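Local coordinates for dihydrodipicolinate synthase family protein (Sinorhizobium meliloti, PDB 4DNH), which is of unknown function but folds as a TIM barrel and may be related to the dihydrodipicolinate synthase family of lyases, at residues A376-R379 / R380-A383; L352-L355 / A356-R360; W203-D207 / H208-M212; A163-G167 / P168-I172. All coordinates share one frame; numbering follows the deposited sequence.

How the contacts relate
Along the chain the order is contact 4, contact 3, contact 2, contact 1, and the four form two pairs at distant parts of one TIM-barrel chain. In sequence, contacts 4 and 3 flank barrel strand 186-191: helix 168-181 precedes it and helix 208-221 follows. Their centres are 11 Å apart, and Tyr171 and Pro168 pack on the backbone at Trp203 and Gly204. Contacts 2 and 1, 12 Å apart, belong to the successive C-terminal helices 352-364 and 371-384, joined where Leu352 and Phe359 meet Met378. Between the pairs, centres are 36 to 49 Å apart and nearest atoms about 22 Å or more; one pair thus joins helices flanking strand 186-191, and the other packs the C-terminal helices together.

Contact 1: residues A376-R379 / R380-A383; sequences ARMR and RVLA
Met378, a selenomethionine here, lays its terminal CE against Leu382 one helical turn on, 3.4 Å from Leu382 CD1, and brushes Val381, whose CG1 is 4.1 Å from the same CE. Its CG is anti to the backbone N (chi1 -172°), and further bends in the chain carry the methyl end forward along helix 371-384 toward these two residues. All three side chains contribute to an apolar strip that meets Leu352 of helix 352-364; Val381 also touches Phe329 and Leu382 touches Leu7. Around the helix from this strip, Arg377 and Arg380 run side by side in the same direction, with Arg380 NH2 3.9 Å from Arg377 NE and the guanidinium planes 73° apart. The two charges are not bonded to each other. Arg377 forms a salt bridge with Asp338 and donates to the carbonyls of Gln337 and Tyr332, fixing its end. Of the i to i+4 backbone bonds the straightest runs from Leu382 N to Met378 O, 3.0 Å long with an N-H...O angle of 174°. One side of the helix thus packs through apolar groups, while beside it a carboxylate and two carbonyls hold a buried arginine, which probably eases its closeness to Arg380.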
ATOM      1  N   ALA A 376      22.731  13.373   4.456  1.00 48.33           N
ATOM      2  CA  ALA A 376      22.645  14.485   5.410  1.00 48.11           C
ATOM      3  C   ALA A 376      21.490  14.262   6.375  1.00 48.81           C
ATOM      4  O   ALA A 376      21.625  14.452   7.582  1.00 52.39           O
ATOM      5  CB  ALA A 376      22.492  15.823   4.686  1.00 46.38           C
ATOM      6  N   ARG A 377      20.355  13.856   5.827  1.00 46.99           N
ATOM      7  CA  ARG A 377      19.186  13.542   6.628  1.00 45.83           C
ATOM      8  C   ARG A 377      19.402  12.380   7.591  1.00 47.14           C
ATOM      9  O   ARG A 377      19.008  12.480   8.759  1.00 48.32           O
ATOM     10  CB  ARG A 377      17.967  13.329   5.740  1.00 42.80           C
ATOM     11  CG  ARG A 377      17.210  14.621   5.585  1.00 42.86           C
ATOM     12  CD  ARG A 377      16.514  14.770   4.261  1.00 43.12           C
ATOM     13  NE  ARG A 377      15.989  16.136   4.164  1.00 44.40           N
ATOM     14  CZ  ARG A 377      14.713  16.442   3.989  1.00 44.82           C
ATOM     15  NH1 ARG A 377      13.798  15.482   3.860  1.00 43.28           N
ATOM     16  NH2 ARG A 377      14.354  17.712   3.924  1.00 47.01           N
HETATM   17  N   MSE A 378      20.056  11.313   7.124  1.00 45.64           N
HETATM   18  CA  MSE A 378      20.478  10.229   8.012  1.00 48.43           C
HETATM   19  C   MSE A 378      21.377  10.740   9.114  1.00 49.62           C
HETATM   20  O   MSE A 378      21.262  10.297  10.258  1.00 52.04           O
HETATM   21  CB  MSE A 378      21.164   9.096   7.249  1.00 53.07           C
HETATM   22  CG  MSE A 378      21.429   7.889   8.155  1.00 60.27           C
HETATM   23 SE   MSE A 378      19.849   6.727   8.437  1.00 69.94          SE
HETATM   24  CE  MSE A 378      19.924   6.634  10.398  1.00 61.43           C
ATOM     25  N   ARG A 379      22.274  11.670   8.791  1.00 49.17           N
ATOM     26  CA  ARG A 379      23.169  12.247   9.797  1.00 51.67           C
ATOM     27  C   ARG A 379      22.386  12.996  10.872  1.00 52.28           C
ATOM     28  O   ARG A 379      22.718  12.895  12.052  1.00 51.61           O
ATOM     29  CB  ARG A 379      24.208  13.169   9.162  1.00 53.03           C
ATOM     30  CG  ARG A 379      25.600  12.579   9.015  1.00 56.48           C
ATOM     31  CD  ARG A 379      26.101  12.786   7.587  1.00 60.58           C
ATOM     32  NE  ARG A 379      27.525  13.091   7.491  1.00 62.01           N
ATOM     33  CZ  ARG A 379      28.499  12.188   7.389  1.00 66.32           C
ATOM     34  NH1 ARG A 379      28.226  10.896   7.388  1.00 64.49           N
ATOM     35  NH2 ARG A 379      29.764  12.583   7.303  1.00 72.00           N
ATOM     36  N   ARG A 380      21.350  13.733  10.465  1.00 51.80           N
ATOM     37  CA  ARG A 380      20.523  14.488  11.408  1.00 54.57           C
ATOM     38  C   ARG A 380      19.746  13.562  12.328  1.00 54.20           C
ATOM     39  O   ARG A 380      19.541  13.879  13.506  1.00 58.37           O
ATOM     40  CB  ARG A 380      19.562  15.455  10.692  1.00 58.98           C
ATOM     41  CG  ARG A 380      20.111  16.869  10.565  1.00 67.65           C
ATOM     42  CD  ARG A 380      19.032  17.925  10.342  1.00 74.32           C
ATOM     43  NE  ARG A 380      18.832  18.242   8.926  1.00 77.33           N
ATOM     44  CZ  ARG A 380      17.707  18.015   8.240  1.00 79.77           C
ATOM     45  NH1 ARG A 380      16.639  17.465   8.819  1.00 79.10           N
ATOM     46  NH2 ARG A 380      17.649  18.343   6.955  1.00 77.72           N
ATOM     47  N   VAL A 381      19.339  12.415  11.791  1.00 49.86           N
ATOM     48  CA  VAL A 381      18.635  11.389  12.557  1.00 47.00           C
ATOM     49  C   VAL A 381      19.560  10.720  13.587  1.00 46.75           C
ATOM     50  O   VAL A 381      19.188  10.571  14.753  1.00 48.26           O
ATOM     51  CB  VAL A 381      17.961  10.356  11.620  1.00 45.21           C
ATOM     52  CG1 VAL A 381      17.413   9.177  12.414  1.00 44.26           C
ATOM     53  CG2 VAL A 381      16.852  11.031  10.814  1.00 41.71           C
ATOM     54  N   LEU A 382      20.760  10.339  13.166  1.00 45.18           N
ATOM     55  CA  LEU A 382      21.785   9.852  14.091  1.00 45.76           C
ATOM     56  C   LEU A 382      22.120  10.860  15.185  1.00 48.43           C
ATOM     57  O   LEU A 382      22.271  10.477  16.349  1.00 50.62           O
ATOM     58  CB  LEU A 382      23.072   9.525  13.347  1.00 46.76           C
ATOM     59  CG  LEU A 382      23.452   8.139  12.846  1.00 47.96           C
ATOM     60  CD1 LEU A 382      22.271   7.193  12.723  1.00 46.40           C
ATOM     61  CD2 LEU A 382      24.163   8.308  11.506  1.00 50.00           C
ATOM     62  N   ALA A 383      22.252  12.135  14.818  1.00 48.55           N
ATOM     63  CA  ALA A 383      22.644  13.175  15.784  1.00 49.66           C
ATOM     64  C   ALA A 383      21.587  13.283  16.879  1.00 52.93           C
ATOM     65  O   ALA A 383      21.909  13.288  18.066  1.00 53.38           O
ATOM     66  CB  ALA A 383      22.855  14.514  15.098  1.00 47.29           C
TER

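Contact 2: residues L352-L355 / A356-R360; sequences LVHL and AELFR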
ATOM      1  N   LEU A 352      16.502   2.447  15.527  1.00 34.59           N
ATOM      2  CA  LEU A 352      17.459   3.187  14.743  1.00 37.01           C
ATOM      3  C   LEU A 352      18.233   2.226  13.841  1.00 38.14           C
ATOM      4  O   LEU A 352      18.484   2.527  12.669  1.00 39.21           O
ATOM      5  CB  LEU A 352      18.410   3.940  15.665  1.00 40.50           C
ATOM      6  CG  LEU A 352      19.508   4.750  14.978  1.00 46.07           C
ATOM      7  CD1 LEU A 352      18.909   5.906  14.179  1.00 46.27           C
ATOM      8  CD2 LEU A 352      20.540   5.247  15.995  1.00 48.89           C
ATOM      9  N   VAL A 353      18.583   1.070  14.404  1.00 37.67           N
ATOM     10  CA  VAL A 353      19.316   0.020  13.731  1.00 39.07           C
ATOM     11  C   VAL A 353      18.565  -0.384  12.465  1.00 39.30           C
ATOM     12  O   VAL A 353      19.165  -0.627  11.424  1.00 40.40           O
ATOM     13  CB  VAL A 353      19.509  -1.214  14.670  1.00 41.89           C
ATOM     14  CG1 VAL A 353      19.886  -2.467  13.882  1.00 42.98           C
ATOM     15  CG2 VAL A 353      20.577  -0.931  15.708  1.00 41.12           C
ATOM     16  N   HIS A 354      17.242  -0.445  12.569  1.00 38.51           N
ATOM     17  CA  HIS A 354      16.405  -0.793  11.441  1.00 37.23           C
ATOM     18  C   HIS A 354      16.402   0.301  10.397  1.00 37.31           C
ATOM     19  O   HIS A 354      16.419   0.011   9.197  1.00 36.30           O
ATOM     20  CB  HIS A 354      15.003  -1.092  11.922  1.00 36.30           C
ATOM     21  CG  HIS A 354      14.025  -1.332  10.816  1.00 36.75           C
ATOM     22  ND1 HIS A 354      13.525  -0.332  10.068  1.00 39.02           N
ATOM     23  CD2 HIS A 354      13.452  -2.506  10.344  1.00 37.68           C
ATOM     24  CE1 HIS A 354      12.664  -0.835   9.164  1.00 38.51           C
ATOM     25  NE2 HIS A 354      12.614  -2.172   9.343  1.00 38.99           N
ATOM     26  N   LEU A 355      16.404   1.559  10.842  1.00 37.11           N
ATOM     27  CA  LEU A 355      16.410   2.709   9.933  1.00 37.13           C
ATOM     28  C   LEU A 355      17.745   2.827   9.187  1.00 37.27           C
ATOM     29  O   LEU A 355      17.771   3.101   7.990  1.00 37.16           O
ATOM     30  CB  LEU A 355      16.054   4.006  10.680  1.00 38.65           C
ATOM     31  CG  LEU A 355      14.675   4.023  11.362  1.00 41.24           C
ATOM     32  CD1 LEU A 355      14.455   5.247  12.222  1.00 41.04           C
ATOM     33  CD2 LEU A 355      13.541   3.901  10.350  1.00 44.38           C
ATOM     34  N   ALA A 356      18.845   2.586   9.895  1.00 39.31           N
ATOM     35  CA  ALA A 356      20.178   2.523   9.277  1.00 41.06           C
ATOM     36  C   ALA A 356      20.273   1.386   8.269  1.00 41.78           C
ATOM     37  O   ALA A 356      20.811   1.575   7.181  1.00 45.24           O
ATOM     38  CB  ALA A 356      21.268   2.384  10.336  1.00 41.53           C
ATOM     39  N   GLU A 357      19.750   0.206   8.607  1.00 40.61           N
ATOM     40  CA  GLU A 357      19.773  -0.899   7.642  1.00 41.66           C
ATOM     41  C   GLU A 357      18.945  -0.563   6.404  1.00 40.46           C
ATOM     42  O   GLU A 357      19.397  -0.766   5.264  1.00 43.13           O
ATOM     43  CB  GLU A 357      19.360  -2.240   8.275  1.00 43.19           C
ATOM     44  CG  GLU A 357      19.299  -3.419   7.295  1.00 44.75           C
ATOM     45  CD  GLU A 357      20.667  -3.910   6.788  1.00 49.76           C
ATOM     46  OE1 GLU A 357      21.698  -3.246   7.068  1.00 50.88           O
ATOM     47  OE2 GLU A 357      20.711  -4.971   6.094  1.00 49.74           O
ATOM     48  N   LEU A 358      17.750  -0.033   6.637  1.00 38.79           N
ATOM     49  CA  LEU A 358      16.913   0.557   5.590  1.00 39.53           C
ATOM     50  C   LEU A 358      17.706   1.497   4.661  1.00 39.20           C
ATOM     51  O   LEU A 358      17.624   1.384   3.448  1.00 42.04           O
ATOM     52  CB  LEU A 358      15.718   1.294   6.222  1.00 39.27           C
ATOM     53  CG  LEU A 358      14.533   1.656   5.318  1.00 40.32           C
ATOM     54  CD1 LEU A 358      13.251   1.790   6.123  1.00 39.99           C
ATOM     55  CD2 LEU A 358      14.803   2.949   4.562  1.00 40.06           C
ATOM     56  N   PHE A 359      18.477   2.411   5.231  1.00 36.99           N
ATOM     57  CA  PHE A 359      19.354   3.285   4.448  1.00 36.58           C
ATOM     58  C   PHE A 359      20.356   2.515   3.556  1.00 37.27           C
ATOM     59  O   PHE A 359      20.480   2.833   2.368  1.00 37.16           O
ATOM     60  CB  PHE A 359      20.025   4.302   5.391  1.00 37.04           C
ATOM     61  CG  PHE A 359      21.047   5.202   4.744  1.00 38.18           C
ATOM     62  CD1 PHE A 359      22.375   4.784   4.594  1.00 39.99           C
ATOM     63  CD2 PHE A 359      20.705   6.493   4.349  1.00 38.65           C
ATOM     64  CE1 PHE A 359      23.323   5.626   4.022  1.00 42.22           C
ATOM     65  CE2 PHE A 359      21.650   7.347   3.781  1.00 40.88           C
ATOM     66  CZ  PHE A 359      22.963   6.915   3.615  1.00 42.61           C
ATOM     67  N   ARG A 360      21.047   1.504   4.092  1.00 38.06           N
ATOM     68  CA  ARG A 360      22.003   0.704   3.273  1.00 38.14           C
ATOM     69  C   ARG A 360      21.324  -0.039   2.142  1.00 39.28           C
ATOM     70  O   ARG A 360      21.796  -0.029   1.009  1.00 40.76           O
ATOM     71  CB  ARG A 360      22.734  -0.347   4.091  1.00 38.68           C
ATOM     72  CG  ARG A 360      23.461   0.122   5.331  1.00 39.44           C
ATOM     73  CD  ARG A 360      24.121  -1.082   5.981  1.00 40.66           C
ATOM     74  NE  ARG A 360      24.765  -0.710   7.222  1.00 42.72           N
ATOM     75  CZ  ARG A 360      24.162  -0.677   8.408  1.00 43.32           C
ATOM     76  NH1 ARG A 360      22.882  -1.015   8.535  1.00 41.56           N
ATOM     77  NH2 ARG A 360      24.855  -0.310   9.475  1.00 44.07           N
TER
HETATM   78  O   HOH W   1      21.622  -1.144  10.934  1.00 43.29           O
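The His354 imidazole stacks with the ring of His314 from helix 308-315, while Leu358, one turn further along, brings CD1 obliquely to within 4.1 Å of His354 CE1. Four residues apart, the two share a side of helix 352-364; His354 CG lies anti to the backbone N (chi1 174°), which brings its ring nearer. The other flat group, the Arg360 guanidinium, has Glu357 CB and a water at its edge, in its plane. Its NH1 also makes a salt bridge to Glu357 OE1 at 2.9 Å, using the anti lone pair of that oxygen, although the acceptor stands 33° out of the guanidinium plane. The same NH1 donates to the water at 2.7 Å, and that water donates to Val353 O at 2.6 Å, bridging two turns of the helix. Val353 O accepts from Glu357 N as well, and His354 O is likewise shared, taking Leu358 N at 2.9 Å and His314 NE2. Through its second terminal nitrogen, NH2, Arg360 donates to Pro8 O of strand 4-9. One flank of the helix thus joins its neighbour by histidine stacking, while on another an arginine, its charge probably balanced in part by Glu357, links water and strand carbonyl.

Contact 3: residues W203-D207 / H208-M212; sequences WGNAD and HMAAM
Asp207 is the N-cap of helix 208-221, and its carbonyl O accepts twice from the first turn: Ala211 N lies 3.0 Å from Asp207 O, nearly along the C=O axis, whereas Ala210 N, at 3.1 Å from the same oxygen, sits above the carbonyl plane. The side chain completes the cap. With CG anti to the backbone N (chi1 -179°), Asp207 folds its carboxylate over the helix start, and OD1 accepts from Met209 N at 2.8 Å, the donor standing 44° out of the carboxylate plane. Just upstream, Asn205 OD1 takes the Asp207 N-H in a nearly straight 2.8 Å bond (169°), forming an Asx turn that leads into the cap. The other branch of this amide reaches the helix, with Asn205 ND2 lying 3.4 Å from Ala210 CB. With an alanine in place of Asn205, Asp207 N would probably lose its side-chain acceptor, the Asx turn would be likely to slacken, and the Ala210 methyl would lose its amide neighbour. Trp203 approaches from the far end of the loop, its CB 3.9 Å from Ala211 CB and its ring edge-to-face with Trp190 of strand 186-191. The His208 ring bonds through NE2 to Glu193 OE1. Two successive side-chain acceptors, Asn205 and then Asp207, thus take up backbone N-H groups where no preceding turn can supply a carbonyl, and the negative carboxylate probably also interacts favourably with the positive end of the helix dipole.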
ATOM      1  N   TRP A 203     -13.502 -14.121   5.592  1.00 59.82           N
ATOM      2  CA  TRP A 203     -14.263 -15.032   4.706  1.00 61.41           C
ATOM      3  C   TRP A 203     -14.947 -16.174   5.421  1.00 63.51           C
ATOM      4  O   TRP A 203     -15.727 -16.913   4.817  1.00 65.30           O
ATOM      5  CB  TRP A 203     -13.454 -15.525   3.504  1.00 63.36           C
ATOM      6  CG  TRP A 203     -12.877 -14.397   2.682  1.00 63.40           C
ATOM      7  CD1 TRP A 203     -11.535 -14.085   2.501  1.00 63.74           C
ATOM      8  CD2 TRP A 203     -13.612 -13.371   1.922  1.00 63.23           C
ATOM      9  NE1 TRP A 203     -11.394 -12.980   1.697  1.00 65.00           N
ATOM     10  CE2 TRP A 203     -12.595 -12.505   1.314  1.00 62.63           C
ATOM     11  CE3 TRP A 203     -14.952 -13.103   1.684  1.00 65.99           C
ATOM     12  CZ2 TRP A 203     -12.930 -11.418   0.523  1.00 61.42           C
ATOM     13  CZ3 TRP A 203     -15.279 -12.005   0.877  1.00 65.43           C
ATOM     14  CH2 TRP A 203     -14.287 -11.182   0.314  1.00 62.94           C
ATOM     15  N   GLY A 204     -14.666 -16.322   6.714  1.00 64.38           N
ATOM     16  CA  GLY A 204     -15.351 -17.298   7.553  1.00 67.57           C
ATOM     17  C   GLY A 204     -14.562 -18.528   7.963  1.00 70.59           C
ATOM     18  O   GLY A 204     -15.105 -19.419   8.613  1.00 72.17           O
ATOM     19  N   ASN A 205     -13.288 -18.592   7.582  1.00 71.36           N
ATOM     20  CA  ASN A 205     -12.424 -19.703   7.984  1.00 70.94           C
ATOM     21  C   ASN A 205     -11.042 -19.250   8.446  1.00 71.47           C
ATOM     22  O   ASN A 205     -10.436 -18.352   7.853  1.00 70.45           O
ATOM     23  CB  ASN A 205     -12.283 -20.716   6.851  1.00 71.02           C
ATOM     24  CG  ASN A 205     -11.901 -22.096   7.354  1.00 74.92           C
ATOM     25  OD1 ASN A 205     -10.935 -22.265   8.101  1.00 74.68           O
ATOM     26  ND2 ASN A 205     -12.670 -23.098   6.948  1.00 77.03           N
ATOM     27  N   ALA A 206     -10.542 -19.893   9.499  1.00 75.35           N
ATOM     28  CA  ALA A 206      -9.209 -19.592  10.040  1.00 73.41           C
ATOM     29  C   ALA A 206      -8.081 -20.055   9.092  1.00 71.04           C
ATOM     30  O   ALA A 206      -6.954 -19.551   9.154  1.00 65.78           O
ATOM     31  CB  ALA A 206      -9.056 -20.198  11.429  1.00 72.27           C
ATOM     32  N   ASP A 207      -8.419 -21.009   8.221  1.00 73.38           N
ATOM     33  CA  ASP A 207      -7.512 -21.576   7.227  1.00 71.16           C
ATOM     34  C   ASP A 207      -7.624 -20.800   5.922  1.00 71.65           C
ATOM     35  O   ASP A 207      -8.700 -20.737   5.320  1.00 74.58           O
ATOM     36  CB  ASP A 207      -7.856 -23.054   6.992  1.00 70.43           C
ATOM     37  CG  ASP A 207      -6.941 -23.727   5.981  1.00 70.49           C
ATOM     38  OD1 ASP A 207      -6.215 -23.033   5.239  1.00 67.90           O
ATOM     39  OD2 ASP A 207      -6.944 -24.974   5.926  1.00 75.11           O
ATOM     40  N   HIS A 208      -6.503 -20.241   5.475  1.00 69.99           N
ATOM     41  CA  HIS A 208      -6.471 -19.417   4.265  1.00 71.86           C
ATOM     42  C   HIS A 208      -6.867 -20.129   2.991  1.00 74.05           C
ATOM     43  O   HIS A 208      -7.361 -19.502   2.057  1.00 74.95           O
ATOM     44  CB  HIS A 208      -5.110 -18.736   4.111  1.00 70.76           C
ATOM     45  CG  HIS A 208      -4.833 -17.692   5.166  1.00 73.20           C
ATOM     46  ND1 HIS A 208      -3.621 -17.537   5.733  1.00 75.97           N
ATOM     47  CD2 HIS A 208      -5.666 -16.737   5.757  1.00 74.70           C
ATOM     48  CE1 HIS A 208      -3.668 -16.528   6.632  1.00 72.24           C
ATOM     49  NE2 HIS A 208      -4.921 -16.043   6.647  1.00 72.50           N
HETATM   50  N   MSE A 209      -6.667 -21.442   2.944  1.00 77.84           N
HETATM   51  CA  MSE A 209      -6.992 -22.243   1.753  1.00 82.99           C
HETATM   52  C   MSE A 209      -8.475 -22.462   1.626  1.00 78.53           C
HETATM   53  O   MSE A 209      -8.993 -22.645   0.523  1.00 78.62           O
HETATM   54  CB  MSE A 209      -6.293 -23.608   1.787  1.00 91.95           C
HETATM   55  CG  MSE A 209      -4.790 -23.537   1.492  1.00100.44           C
HETATM   56 SE   MSE A 209      -4.364 -22.493  -0.140  1.00109.10          SE
HETATM   57  CE  MSE A 209      -5.064 -23.753  -1.495  1.00105.63           C
ATOM     58  N   ALA A 210      -9.168 -22.453   2.756  1.00 75.96           N
ATOM     59  CA  ALA A 210     -10.604 -22.672   2.774  1.00 76.75           C
ATOM     60  C   ALA A 210     -11.343 -21.345   2.647  1.00 73.48           C
ATOM     61  O   ALA A 210     -12.384 -21.270   2.012  1.00 75.60           O
ATOM     62  CB  ALA A 210     -11.010 -23.415   4.042  1.00 77.88           C
ATOM     63  N   ALA A 211     -10.788 -20.300   3.251  1.00 71.89           N
ATOM     64  CA  ALA A 211     -11.278 -18.937   3.068  1.00 69.53           C
ATOM     65  C   ALA A 211     -11.204 -18.502   1.589  1.00 71.34           C
ATOM     66  O   ALA A 211     -12.101 -17.819   1.088  1.00 71.22           O
ATOM     67  CB  ALA A 211     -10.508 -17.979   3.961  1.00 64.32           C
HETATM   68  N   MSE A 212     -10.140 -18.919   0.901  1.00 71.08           N
HETATM   69  CA  MSE A 212      -9.988 -18.704  -0.536  1.00 73.40           C
HETATM   70  C   MSE A 212     -11.200 -19.155  -1.314  1.00 76.69           C
HETATM   71  O   MSE A 212     -11.677 -18.429  -2.186  1.00 78.33           O
HETATM   72  CB  MSE A 212      -8.765 -19.477  -1.002  1.00 78.92           C
HETATM   73  CG  MSE A 212      -7.986 -18.671  -2.029  1.00 87.48           C
HETATM   74 SE   MSE A 212      -6.706 -19.798  -3.022  1.00102.51          SE
HETATM   75  CE  MSE A 212      -7.908 -21.244  -3.621  1.00107.38           C
TER

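Contact 4: residues A163-G167 / P168-I172; sequences AAAKG and PEDYI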
ATOM      1  N   ALA A 163     -15.778  -9.913  13.230  1.00 53.85           N
ATOM      2  CA  ALA A 163     -16.231 -10.190  14.594  1.00 54.33           C
ATOM      3  C   ALA A 163     -17.698 -10.608  14.677  1.00 57.80           C
ATOM      4  O   ALA A 163     -18.099 -11.258  15.632  1.00 61.38           O
ATOM      5  CB  ALA A 163     -15.987  -8.975  15.477  1.00 53.18           C
ATOM      6  N   ALA A 164     -18.508 -10.232  13.695  1.00 58.45           N
ATOM      7  CA  ALA A 164     -19.929 -10.590  13.738  1.00 60.66           C
ATOM      8  C   ALA A 164     -20.259 -11.866  12.961  1.00 63.80           C
ATOM      9  O   ALA A 164     -21.186 -12.591  13.324  1.00 66.45           O
ATOM     10  CB  ALA A 164     -20.793  -9.432  13.263  1.00 59.41           C
ATOM     11  N   ALA A 165     -19.500 -12.137  11.900  1.00 65.18           N
ATOM     12  CA  ALA A 165     -19.777 -13.258  10.994  1.00 67.98           C
ATOM     13  C   ALA A 165     -19.796 -14.608  11.708  1.00 72.80           C
ATOM     14  O   ALA A 165     -18.852 -14.963  12.400  1.00 73.17           O
ATOM     15  CB  ALA A 165     -18.769 -13.279   9.854  1.00 64.37           C
ATOM     16  N   LYS A 166     -20.872 -15.363  11.532  1.00 79.06           N
ATOM     17  CA  LYS A 166     -20.982 -16.680  12.172  1.00 83.35           C
ATOM     18  C   LYS A 166     -20.574 -17.815  11.229  1.00 83.76           C
ATOM     19  O   LYS A 166     -20.832 -18.986  11.498  1.00 88.84           O
ATOM     20  CB  LYS A 166     -22.379 -16.874  12.787  1.00 84.29           C
ATOM     21  CG  LYS A 166     -22.601 -15.966  13.991  1.00 84.68           C
ATOM     22  CD  LYS A 166     -23.960 -16.129  14.647  1.00 90.68           C
ATOM     23  CE  LYS A 166     -24.009 -15.300  15.924  1.00 92.77           C
ATOM     24  NZ  LYS A 166     -25.270 -15.493  16.686  1.00 96.04           N
ATOM     25  N   GLY A 167     -19.901 -17.443  10.141  1.00 80.91           N
ATOM     26  CA  GLY A 167     -19.421 -18.385   9.133  1.00 81.24           C
ATOM     27  C   GLY A 167     -19.277 -17.757   7.752  1.00 78.68           C
ATOM     28  O   GLY A 167     -19.396 -16.538   7.604  1.00 76.13           O
ATOM     29  N   PRO A 168     -19.028 -18.592   6.725  1.00 79.00           N
ATOM     30  CA  PRO A 168     -18.888 -18.134   5.341  1.00 77.92           C
ATOM     31  C   PRO A 168     -20.139 -17.432   4.781  1.00 80.47           C
ATOM     32  O   PRO A 168     -20.013 -16.497   3.985  1.00 81.46           O
ATOM     33  CB  PRO A 168     -18.620 -19.434   4.563  1.00 77.91           C
ATOM     34  CG  PRO A 168     -18.115 -20.398   5.577  1.00 78.41           C
ATOM     35  CD  PRO A 168     -18.852 -20.054   6.836  1.00 80.15           C
ATOM     36  N   GLU A 169     -21.321 -17.866   5.213  1.00 81.75           N
ATOM     37  CA  GLU A 169     -22.588 -17.417   4.622  1.00 82.40           C
ATOM     38  C   GLU A 169     -22.882 -15.928   4.831  1.00 78.12           C
ATOM     39  O   GLU A 169     -23.554 -15.302   4.010  1.00 77.51           O
ATOM     40  CB  GLU A 169     -23.759 -18.298   5.095  1.00 89.36           C
ATOM     41  CG  GLU A 169     -24.200 -18.123   6.551  1.00 93.43           C
ATOM     42  CD  GLU A 169     -23.239 -18.712   7.575  1.00 94.99           C
ATOM     43  OE1 GLU A 169     -22.547 -19.711   7.270  1.00 94.40           O
ATOM     44  OE2 GLU A 169     -23.183 -18.173   8.701  1.00 96.60           O
ATOM     45  N   ASP A 170     -22.369 -15.367   5.921  1.00 75.76           N
ATOM     46  CA  ASP A 170     -22.519 -13.943   6.193  1.00 73.83           C
ATOM     47  C   ASP A 170     -21.660 -13.085   5.253  1.00 70.24           C
ATOM     48  O   ASP A 170     -22.075 -12.008   4.818  1.00 67.95           O
ATOM     49  CB  ASP A 170     -22.205 -13.647   7.663  1.00 73.15           C
ATOM     50  CG  ASP A 170     -23.265 -14.193   8.608  1.00 76.18           C
ATOM     51  OD1 ASP A 170     -24.456 -14.236   8.228  1.00 77.59           O
ATOM     52  OD2 ASP A 170     -22.913 -14.568   9.742  1.00 78.20           O
ATOM     53  N   TYR A 171     -20.473 -13.575   4.921  1.00 68.08           N
ATOM     54  CA  TYR A 171     -19.645 -12.896   3.937  1.00 65.81           C
ATOM     55  C   TYR A 171     -20.308 -12.918   2.573  1.00 66.72           C
ATOM     56  O   TYR A 171     -20.242 -11.941   1.836  1.00 66.76           O
ATOM     57  CB  TYR A 171     -18.276 -13.548   3.843  1.00 64.82           C
ATOM     58  CG  TYR A 171     -17.436 -13.335   5.062  1.00 63.20           C
ATOM     59  CD1 TYR A 171     -17.513 -14.210   6.151  1.00 63.92           C
ATOM     60  CD2 TYR A 171     -16.573 -12.250   5.138  1.00 60.03           C
ATOM     61  CE1 TYR A 171     -16.741 -14.007   7.276  1.00 62.18           C
ATOM     62  CE2 TYR A 171     -15.800 -12.038   6.254  1.00 59.55           C
ATOM     63  CZ  TYR A 171     -15.885 -12.919   7.317  1.00 60.55           C
ATOM     64  OH  TYR A 171     -15.098 -12.691   8.414  1.00 59.82           O
ATOM     65  N   ILE A 172     -20.933 -14.042   2.237  1.00 67.91           N
ATOM     66  CA  ILE A 172     -21.606 -14.181   0.953  1.00 68.40           C
ATOM     67  C   ILE A 172     -22.736 -13.154   0.846  1.00 68.48           C
ATOM     68  O   ILE A 172     -22.824 -12.453  -0.152  1.00 67.20           O
ATOM     69  CB  ILE A 172     -22.088 -15.637   0.702  1.00 69.15           C
ATOM     70  CG1 ILE A 172     -20.887 -16.541   0.410  1.00 69.36           C
ATOM     71  CG2 ILE A 172     -23.059 -15.703  -0.469  1.00 68.90           C
ATOM     72  CD1 ILE A 172     -21.037 -17.973   0.889  1.00 72.60           C
TER
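Ala165 directs its methyl at Tyr171, ending helix 159-164 and opening the tight turn by which the chain of this TIM barrel passes into helix 168-181. Ala165 CB lies 3.4 Å from Tyr171 CE1, approaching the ring obliquely, and the same ring packs edge-to-face with Tyr202. Next comes Lys166, whose backbone N donates to Asp170 OD2 at 2.8 Å in an almost straight bond (173°), through the anti lone pair of that oxygen. Asp170, buried, has CG anti to its carbonyl carbon (chi1 -70°), which turns the carboxylate back across the turn to catch this N-H; its other oxygen has a long, weak ion pair with Arg173. The Lys166 side chain itself runs outward from the turn. Gly167 follows with a phi of 153°, where a side chain would run into Pro168 CD and the Lys166 carbonyl. Glu169 has CG between the backbone N and the carbonyl carbon, and the bent chain curls back so that OE2 rests 3.7 Å from both Lys166 C and Gly167 N. A leucine in its place has no carboxylate, so the Lys166-Gly167 peptide would probably lose its polar neighbour and the turn be held less firmly there. Finally, Gly167 O meets the edge of the Tyr171 ring, lying in its plane, 3.3 Å from Tyr171 CD1.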